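Long-range contacts in ureidoglycolate hydrolase (Arabidopsis thaliana, PDB 4PXE), which hydrolyses (S)-ureidoglycolate to glyoxylate, ammonium and carbon dioxide in purine breakdown, working as a manganese-dependent homodimer of the peptidase M20 family: residues A232-E237 against L302-R307; K269-S274 against N315-K320. All coordinates share one frame; numbering follows the deposited sequence.

Contact 1. Residues A232-E237 against L302-R307; sequences ASLKVE and LEIDTR. With GLV (glyoxylic acid), chain E.
Residues Ala232 to Val236 pair in antiparallel register with Leu302 to Thr306, six backbone hydrogen bonds joining Ala232 to Thr306, Leu234 to Ile304 and Val236 to Leu302. The ladder belongs to the sheet of the M20 dimerization domain. On the face covered by helices 256-272 and 311-332, Val236 CG2 lies 4.0 Å from Ile304 CD1, which the extended outer torsion of Ile304 (chi2 170°) carries toward it, and Leu302 CD1 packs on Val236 CB. On the other face Lys235 and Glu303 run side by side in the same direction, touching through their CG methylenes, while the Glu303 carboxylate bonds to His301. Beyond the ladder, Arg307 reaches glyoxylate with an extended chain. Its guanidinium grips Asp305 side-on in a salt bridge, NE meeting the syn lone pair of OD1 at 2.9 Å and NH2 bonding OD2, which fixes the turn of the guanidinium. With an alanine here, the Asp305 carboxylate would probably be left without its counter-charge and glyoxylate without its two guanidinium donors. Those donors are NH1, 2.8 Å from glyoxylate O2, and NH2, 2.7 Å from glyoxylate O3.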
ATOM      1  N   ALA A 232      -7.194  21.459   6.086  1.00 14.19           N
ATOM      2  CA  ALA A 232      -8.211  20.420   6.247  1.00 15.36           C
ATOM      3  C   ALA A 232      -7.717  19.089   5.704  1.00 13.01           C
ATOM      4  O   ALA A 232      -6.833  19.047   4.847  1.00 14.45           O
ATOM      5  CB  ALA A 232      -9.514  20.815   5.550  1.00 17.09           C
ATOM      6  N   SER A 233      -8.297  18.001   6.196  1.00 13.82           N
ATOM      7  CA  SER A 233      -7.997  16.699   5.619  1.00 13.90           C
ATOM      8  C   SER A 233      -9.234  15.813   5.617  1.00 14.90           C
ATOM      9  O   SER A 233     -10.108  15.938   6.479  1.00 16.18           O
ATOM     10  CB  SER A 233      -6.830  16.015   6.328  1.00 16.95           C
ATOM     11  OG  SER A 233      -7.223  15.494   7.571  1.00 18.80           O
ATOM     12  N   LEU A 234      -9.299  14.940   4.617  1.00 14.04           N
ATOM     13  CA  LEU A 234     -10.447  14.080   4.388  1.00 14.80           C
ATOM     14  C   LEU A 234      -9.980  12.638   4.222  1.00 16.94           C
ATOM     15  O   LEU A 234      -8.912  12.388   3.663  1.00 17.11           O
ATOM     16  CB  LEU A 234     -11.153  14.491   3.093  1.00 17.38           C
ATOM     17  CG  LEU A 234     -11.354  15.967   2.741  1.00 18.19           C
ATOM     18  CD1 LEU A 234     -11.951  16.111   1.352  1.00 24.54           C
ATOM     19  CD2 LEU A 234     -12.260  16.613   3.768  1.00 23.66           C
ATOM     20  N   LYS A 235     -10.786  11.701   4.709  1.00 15.98           N
ATOM     21  CA  LYS A 235     -10.603  10.280   4.421  1.00 15.35           C
ATOM     22  C   LYS A 235     -11.810   9.799   3.631  1.00 15.82           C
ATOM     23  O   LYS A 235     -12.950  10.035   4.032  1.00 15.48           O
ATOM     24  CB  LYS A 235     -10.535   9.470   5.711  1.00 20.63           C
ATOM     25  CG  LYS A 235      -9.176   9.401   6.360  1.00 28.05           C
ATOM     26  CD  LYS A 235      -9.035   8.104   7.155  1.00 35.01           C
ATOM     27  CE  LYS A 235     -10.046   8.029   8.296  1.00 37.66           C
ATOM     28  NZ  LYS A 235      -9.919   6.745   9.055  1.00 37.75           N
ATOM     29  N   VAL A 236     -11.562   9.105   2.522  1.00 14.17           N
ATOM     30  CA  VAL A 236     -12.629   8.637   1.653  1.00 13.16           C
ATOM     31  C   VAL A 236     -12.411   7.177   1.308  1.00 15.75           C
ATOM     32  O   VAL A 236     -11.288   6.758   1.005  1.00 15.40           O
ATOM     33  CB  VAL A 236     -12.689   9.467   0.355  1.00 15.22           C
ATOM     34  CG1 VAL A 236     -13.845   9.023  -0.526  1.00 18.17           C
ATOM     35  CG2 VAL A 236     -12.812  10.958   0.682  1.00 17.67           C
ATOM     36  N   GLU A 237     -13.480   6.393   1.375  1.00 15.24           N
ATOM     37  CA  GLU A 237     -13.423   5.013   0.912  1.00 13.63           C
ATOM     38  C   GLU A 237     -14.567   4.687  -0.030  1.00 17.06           C
ATOM     39  O   GLU A 237     -15.704   5.125   0.171  1.00 15.44           O
ATOM     40  CB  GLU A 237     -13.402   4.027   2.086  1.00 15.86           C
ATOM     41  CG  GLU A 237     -12.187   4.205   2.985  1.00 17.15           C
ATOM     42  CD  GLU A 237     -11.963   3.045   3.935  1.00 28.17           C
ATOM     43  OE1 GLU A 237     -12.911   2.259   4.172  1.00 28.84           O
ATOM     44  OE2 GLU A 237     -10.828   2.921   4.446  1.00 29.96           O
ATOM     45  N   LEU A 302      -8.623   6.752   0.123  1.00 13.61           N
ATOM     46  CA  LEU A 302      -7.882   7.976  -0.196  1.00 12.74           C
ATOM     47  C   LEU A 302      -7.779   8.847   1.030  1.00 13.62           C
ATOM     48  O   LEU A 302      -8.717   8.930   1.823  1.00 14.08           O
ATOM     49  CB  LEU A 302      -8.600   8.820  -1.247  1.00 15.57           C
ATOM     50  CG  LEU A 302      -8.955   8.221  -2.591  1.00 15.11           C
ATOM     51  CD1 LEU A 302     -10.318   7.559  -2.476  1.00 16.43           C
ATOM     52  CD2 LEU A 302      -8.940   9.291  -3.680  1.00 16.53           C
ATOM     53  N   GLU A 303      -6.646   9.525   1.173  1.00 12.01           N
ATOM     54  CA  GLU A 303      -6.529  10.572   2.176  1.00 13.10           C
ATOM     55  C   GLU A 303      -6.112  11.840   1.457  1.00 14.63           C
ATOM     56  O   GLU A 303      -5.128  11.857   0.704  1.00 14.12           O
ATOM     57  CB  GLU A 303      -5.556  10.174   3.290  1.00 14.36           C
ATOM     58  CG  GLU A 303      -5.949   8.849   3.902  1.00 16.64           C
ATOM     59  CD  GLU A 303      -5.188   8.500   5.162  1.00 20.24           C
ATOM     60  OE1 GLU A 303      -4.630   9.408   5.816  1.00 21.96           O
ATOM     61  OE2 GLU A 303      -5.159   7.302   5.505  1.00 22.09           O
ATOM     62  N   ILE A 304      -6.893  12.893   1.684  1.00 13.89           N
ATOM     63  CA  ILE A 304      -6.838  14.114   0.902  1.00 13.85           C
ATOM     64  C   ILE A 304      -6.507  15.285   1.810  1.00 14.66           C
ATOM     65  O   ILE A 304      -7.109  15.436   2.870  1.00 14.09           O
ATOM     66  CB  ILE A 304      -8.204  14.376   0.240  1.00 13.04           C
ATOM     67  CG1 ILE A 304      -8.601  13.182  -0.645  1.00 16.55           C
ATOM     68  CG2 ILE A 304      -8.175  15.661  -0.576  1.00 16.46           C
ATOM     69  CD1 ILE A 304     -10.049  13.229  -1.164  1.00 15.76           C
ATOM     70  N   ASP A 305      -5.541  16.102   1.390  1.00 11.78           N
ATOM     71  CA  ASP A 305      -5.108  17.281   2.136  1.00 11.69           C
ATOM     72  C   ASP A 305      -5.541  18.479   1.301  1.00 12.72           C
ATOM     73  O   ASP A 305      -5.305  18.513   0.103  1.00 13.58           O
ATOM     74  CB  ASP A 305      -3.578  17.230   2.281  1.00 12.87           C
ATOM     75  CG  ASP A 305      -3.002  18.453   2.961  1.00 14.86           C
ATOM     76  OD1 ASP A 305      -2.977  19.535   2.340  1.00 14.05           O
ATOM     77  OD2 ASP A 305      -2.542  18.316   4.104  1.00 13.87           O
ATOM     78  N   THR A 306      -6.193  19.465   1.913  1.00 14.00           N
ATOM     79  CA  THR A 306      -6.512  20.683   1.164  1.00 14.70           C
ATOM     80  C   THR A 306      -6.465  21.903   2.072  1.00 14.00           C
ATOM     81  O   THR A 306      -6.844  21.832   3.244  1.00 14.52           O
ATOM     82  CB  THR A 306      -7.853  20.576   0.376  1.00 15.26           C
ATOM     83  OG1 THR A 306      -7.986  21.686  -0.525  1.00 17.29           O
ATOM     84  CG2 THR A 306      -9.055  20.493   1.301  1.00 18.45           C
ATOM     85  N   ARG A 307      -5.938  23.002   1.538  1.00 13.88           N
ATOM     86  CA  ARG A 307      -5.709  24.208   2.348  1.00 12.38           C
ATOM     87  C   ARG A 307      -5.856  25.468   1.521  1.00 13.74           C
ATOM     88  O   ARG A 307      -5.763  25.442   0.297  1.00 15.22           O
ATOM     89  CB  ARG A 307      -4.294  24.220   2.972  1.00 14.45           C
ATOM     90  CG  ARG A 307      -3.740  22.837   3.320  1.00 15.14           C
ATOM     91  CD  ARG A 307      -2.342  22.917   3.879  1.00 14.33           C
ATOM     92  NE  ARG A 307      -1.777  21.570   3.940  1.00 13.59           N
ATOM     93  CZ  ARG A 307      -0.665  21.255   4.597  1.00 12.92           C
ATOM     94  NH1 ARG A 307       0.025  22.197   5.238  1.00 12.87           N
ATOM     95  NH2 ARG A 307      -0.219  20.005   4.600  1.00 13.77           N
TER
HETATM   96  C1  GLV E 503       2.785  19.641   8.436  1.00 15.82           C
HETATM   97  O1  GLV E 503       3.119  20.651   9.324  1.00 16.76           O
HETATM   98  C2  GLV E 503       2.137  20.119   7.185  1.00 13.91           C
HETATM   99  O2  GLV E 503       1.954  21.369   7.024  1.00 13.73           O
HETATM  100  O3  GLV E 503       1.784  19.282   6.302  1.00 14.59           O
HETATM  101  O   HOH W   1      -4.239  19.980   5.685  1.00 15.48           O

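Contact 2. Residues K269-S274 against N315-K320; sequences KHVLES and NTVIKK
This is helix-to-helix packing with a polar cluster on its outer side, where residues 269-274, at the C-terminal part of helix 256-272, meet helix 311-332. Lys320 CB sits over one face of the His270 imidazole, 3.5 Å from the ring centroid and 10° off the ring normal, a CH-pi contact. The lysine chain runs on extended beyond CG (chi3 171°), crossing the ring obliquely, and brings NZ to Glu273 OE1 at 3.0 Å in a salt bridge. The same oxygen accepts a nearly straight bond from His270 ND1 (2.9 Å, 176°), lying almost exactly in the ring plane. Both helices lie on one side of the sheet in the dimerization region of this M20 enzyme, and Val317 also touches Thr306 of that sheet. The two donors reach OE1 from opposite faces of the carboxylate, and the positive charge of NZ probably favours the ionised glutamate. At the far edge of the ring, His270 NE2 is hydrogen-bonded to Ser324 OG, so both nitrogens are held and the ring's rotation is fixed. Deeper in, Val271 CG2 crosses Val317 CG1 at 4.2 Å. A water bridges the helices, donating to His270 O and accepting from Lys320 NZ at 2.8 Å.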
ATOM      1  N   LYS A 269      -8.994  19.300  -9.954  1.00 14.83           N
ATOM      2  CA  LYS A 269      -9.915  20.174 -10.674  1.00 15.61           C
ATOM      3  C   LYS A 269     -10.529  21.243  -9.773  1.00 17.26           C
ATOM      4  O   LYS A 269     -10.533  22.433 -10.115  1.00 18.37           O
ATOM      5  CB  LYS A 269     -11.024  19.342 -11.324  1.00 17.22           C
ATOM      6  CG  LYS A 269     -12.044  20.166 -12.101  1.00 17.87           C
ATOM      7  CD  LYS A 269     -13.107  19.287 -12.764  1.00 19.43           C
ATOM      8  CE  LYS A 269     -13.947  18.555 -11.734  1.00 20.94           C
ATOM      9  NZ  LYS A 269     -14.848  17.535 -12.369  1.00 26.78           N
ATOM     10  N   HIS A 270     -11.041  20.833  -8.618  1.00 15.82           N
ATOM     11  CA  HIS A 270     -11.733  21.777  -7.740  1.00 14.52           C
ATOM     12  C   HIS A 270     -10.767  22.799  -7.144  1.00 16.43           C
ATOM     13  O   HIS A 270     -11.119  23.968  -6.952  1.00 16.94           O
ATOM     14  CB  HIS A 270     -12.518  21.054  -6.643  1.00 16.34           C
ATOM     15  CG  HIS A 270     -13.605  20.172  -7.180  1.00 16.30           C
ATOM     16  ND1 HIS A 270     -14.444  20.572  -8.198  1.00 18.29           N
ATOM     17  CD2 HIS A 270     -13.970  18.907  -6.865  1.00 17.67           C
ATOM     18  CE1 HIS A 270     -15.282  19.589  -8.485  1.00 20.02           C
ATOM     19  NE2 HIS A 270     -15.020  18.569  -7.686  1.00 18.80           N
ATOM     20  N   VAL A 271      -9.548  22.366  -6.847  1.00 15.37           N
ATOM     21  CA  VAL A 271      -8.518  23.301  -6.391  1.00 15.31           C
ATOM     22  C   VAL A 271      -8.271  24.374  -7.459  1.00 17.09           C
ATOM     23  O   VAL A 271      -8.291  25.574  -7.163  1.00 16.68           O
ATOM     24  CB  VAL A 271      -7.192  22.556  -6.062  1.00 13.68           C
ATOM     25  CG1 VAL A 271      -6.041  23.555  -5.852  1.00 13.96           C
ATOM     26  CG2 VAL A 271      -7.367  21.690  -4.832  1.00 15.56           C
ATOM     27  N   LEU A 272      -8.058  23.950  -8.695  1.00 15.90           N
ATOM     28  CA  LEU A 272      -7.803  24.877  -9.797  1.00 17.45           C
ATOM     29  C   LEU A 272      -8.998  25.796 -10.068  1.00 20.11           C
ATOM     30  O   LEU A 272      -8.824  26.924 -10.533  1.00 23.97           O
ATOM     31  CB  LEU A 272      -7.381  24.115 -11.060  1.00 18.59           C
ATOM     32  CG  LEU A 272      -6.078  23.313 -10.948  1.00 18.31           C
ATOM     33  CD1 LEU A 272      -5.769  22.596 -12.245  1.00 20.99           C
ATOM     34  CD2 LEU A 272      -4.919  24.213 -10.546  1.00 19.57           C
ATOM     35  N   GLU A 273     -10.207  25.324  -9.770  1.00 18.19           N
ATOM     36  CA  GLU A 273     -11.418  26.133  -9.943  1.00 19.56           C
ATOM     37  C   GLU A 273     -11.492  27.336  -9.001  1.00 21.93           C
ATOM     38  O   GLU A 273     -12.308  28.240  -9.215  1.00 22.33           O
ATOM     39  CB  GLU A 273     -12.681  25.279  -9.762  1.00 18.41           C
ATOM     40  CG  GLU A 273     -12.990  24.365 -10.936  1.00 20.62           C
ATOM     41  CD  GLU A 273     -14.055  23.320 -10.612  1.00 18.66           C
ATOM     42  OE1 GLU A 273     -14.468  23.209  -9.436  1.00 19.39           O
ATOM     43  OE2 GLU A 273     -14.475  22.603 -11.547  1.00 22.72           O
ATOM     44  N   SER A 274     -10.666  27.358  -7.955  1.00 18.37           N
ATOM     45  CA  SER A 274     -10.729  28.458  -6.990  1.00 19.57           C
ATOM     46  C   SER A 274     -10.231  29.758  -7.621  1.00 23.17           C
ATOM     47  O   SER A 274     -10.562  30.849  -7.148  1.00 24.15           O
ATOM     48  CB  SER A 274      -9.878  28.162  -5.756  1.00 20.11           C
ATOM     49  OG  SER A 274      -8.533  28.547  -6.004  1.00 18.83           O
ATOM     50  N   ASN A 315     -13.159  25.880   2.140  1.00 18.04           N
ATOM     51  CA  ASN A 315     -14.400  25.156   2.394  1.00 19.66           C
ATOM     52  C   ASN A 315     -15.178  24.840   1.127  1.00 18.85           C
ATOM     53  O   ASN A 315     -15.777  23.770   1.032  1.00 19.85           O
ATOM     54  CB  ASN A 315     -15.274  25.917   3.402  1.00 21.33           C
ATOM     55  CG  ASN A 315     -14.671  25.940   4.792  1.00 22.43           C
ATOM     56  OD1 ASN A 315     -13.718  25.207   5.078  1.00 21.35           O
ATOM     57  ND2 ASN A 315     -15.226  26.771   5.675  1.00 22.93           N
ATOM     58  N   THR A 316     -15.164  25.754   0.157  1.00 18.64           N
ATOM     59  CA  THR A 316     -15.798  25.514  -1.139  1.00 19.10           C
ATOM     60  C   THR A 316     -15.158  24.311  -1.830  1.00 17.13           C
ATOM     61  O   THR A 316     -15.851  23.491  -2.426  1.00 18.37           O
ATOM     62  CB  THR A 316     -15.741  26.757  -2.049  1.00 21.03           C
ATOM     63  OG1 THR A 316     -16.557  27.794  -1.483  1.00 22.99           O
ATOM     64  CG2 THR A 316     -16.236  26.445  -3.455  1.00 21.34           C
ATOM     65  N   VAL A 317     -13.841  24.184  -1.716  1.00 17.70           N
ATOM     66  CA  VAL A 317     -13.155  23.031  -2.296  1.00 18.40           C
ATOM     67  C   VAL A 317     -13.633  21.743  -1.633  1.00 14.91           C
ATOM     68  O   VAL A 317     -13.927  20.757  -2.329  1.00 15.92           O
ATOM     69  CB  VAL A 317     -11.618  23.152  -2.187  1.00 16.85           C
ATOM     70  CG1 VAL A 317     -10.955  21.868  -2.660  1.00 16.35           C
ATOM     71  CG2 VAL A 317     -11.113  24.318  -3.019  1.00 19.66           C
ATOM     72  N   ILE A 318     -13.723  21.739  -0.306  1.00 16.32           N
ATOM     73  CA  ILE A 318     -14.207  20.569   0.429  1.00 16.61           C
ATOM     74  C   ILE A 318     -15.630  20.180   0.010  1.00 17.72           C
ATOM     75  O   ILE A 318     -15.912  19.007  -0.225  1.00 16.99           O
ATOM     76  CB  ILE A 318     -14.162  20.795   1.947  1.00 16.78           C
ATOM     77  CG1 ILE A 318     -12.722  20.992   2.423  1.00 18.46           C
ATOM     78  CG2 ILE A 318     -14.814  19.630   2.695  1.00 18.41           C
ATOM     79  CD1 ILE A 318     -12.637  21.408   3.874  1.00 18.99           C
ATOM     80  N   LYS A 319     -16.524  21.158  -0.086  1.00 17.73           N
ATOM     81  CA  LYS A 319     -17.897  20.875  -0.522  1.00 19.19           C
ATOM     82  C   LYS A 319     -17.929  20.246  -1.912  1.00 18.74           C
ATOM     83  O   LYS A 319     -18.676  19.285  -2.156  1.00 20.15           O
ATOM     84  CB  LYS A 319     -18.745  22.151  -0.502  1.00 21.25           C
ATOM     85  CG  LYS A 319     -18.825  22.817   0.859  1.00 31.31           C
ATOM     86  CD  LYS A 319     -19.935  23.861   0.905  1.00 38.37           C
ATOM     87  CE  LYS A 319     -19.749  24.829   2.071  1.00 37.91           C
ATOM     88  NZ  LYS A 319     -18.802  25.929   1.722  1.00 40.37           N
ATOM     89  N   LYS A 320     -17.126  20.777  -2.833  1.00 16.72           N
ATOM     90  CA  LYS A 320     -17.072  20.249  -4.191  1.00 17.48           C
ATOM     91  C   LYS A 320     -16.509  18.831  -4.199  1.00 15.98           C
ATOM     92  O   LYS A 320     -16.973  17.991  -4.964  1.00 17.16           O
ATOM     93  CB  LYS A 320     -16.235  21.135  -5.114  1.00 18.88           C
ATOM     94  CG  LYS A 320     -16.828  22.519  -5.398  1.00 20.50           C
ATOM     95  CD  LYS A 320     -15.870  23.306  -6.264  1.00 21.82           C
ATOM     96  CE  LYS A 320     -16.472  24.610  -6.770  1.00 20.86           C
ATOM     97  NZ  LYS A 320     -15.454  25.308  -7.606  1.00 21.29           N
TER
HETATM   98  O   HOH W   2     -13.164  25.578  -5.969  1.00 20.04           O

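How the contacts relate
The two contacts illustrate how a sheet and its covering helices are tied together layer by layer: their centres lie 13 Å apart, within the region involved in dimerization. Along the chain the segments alternate, 232-237, 269-274, 302-307, then 315-320, and strand 295-308 leads directly into helix 311-332. Both helices of contact 2 cover the strands of contact 1. Ile318, which points away from residues 269-274, meets contact 1 through CD1 on Ala232 CB at 3.6 Å, and also packs on Leu234 and Thr306. Both contacts touch the second subunit, contact 1 near the bound glyoxylate, to which Asn294 of that subunit also bonds, so the dimer completes the substrate site.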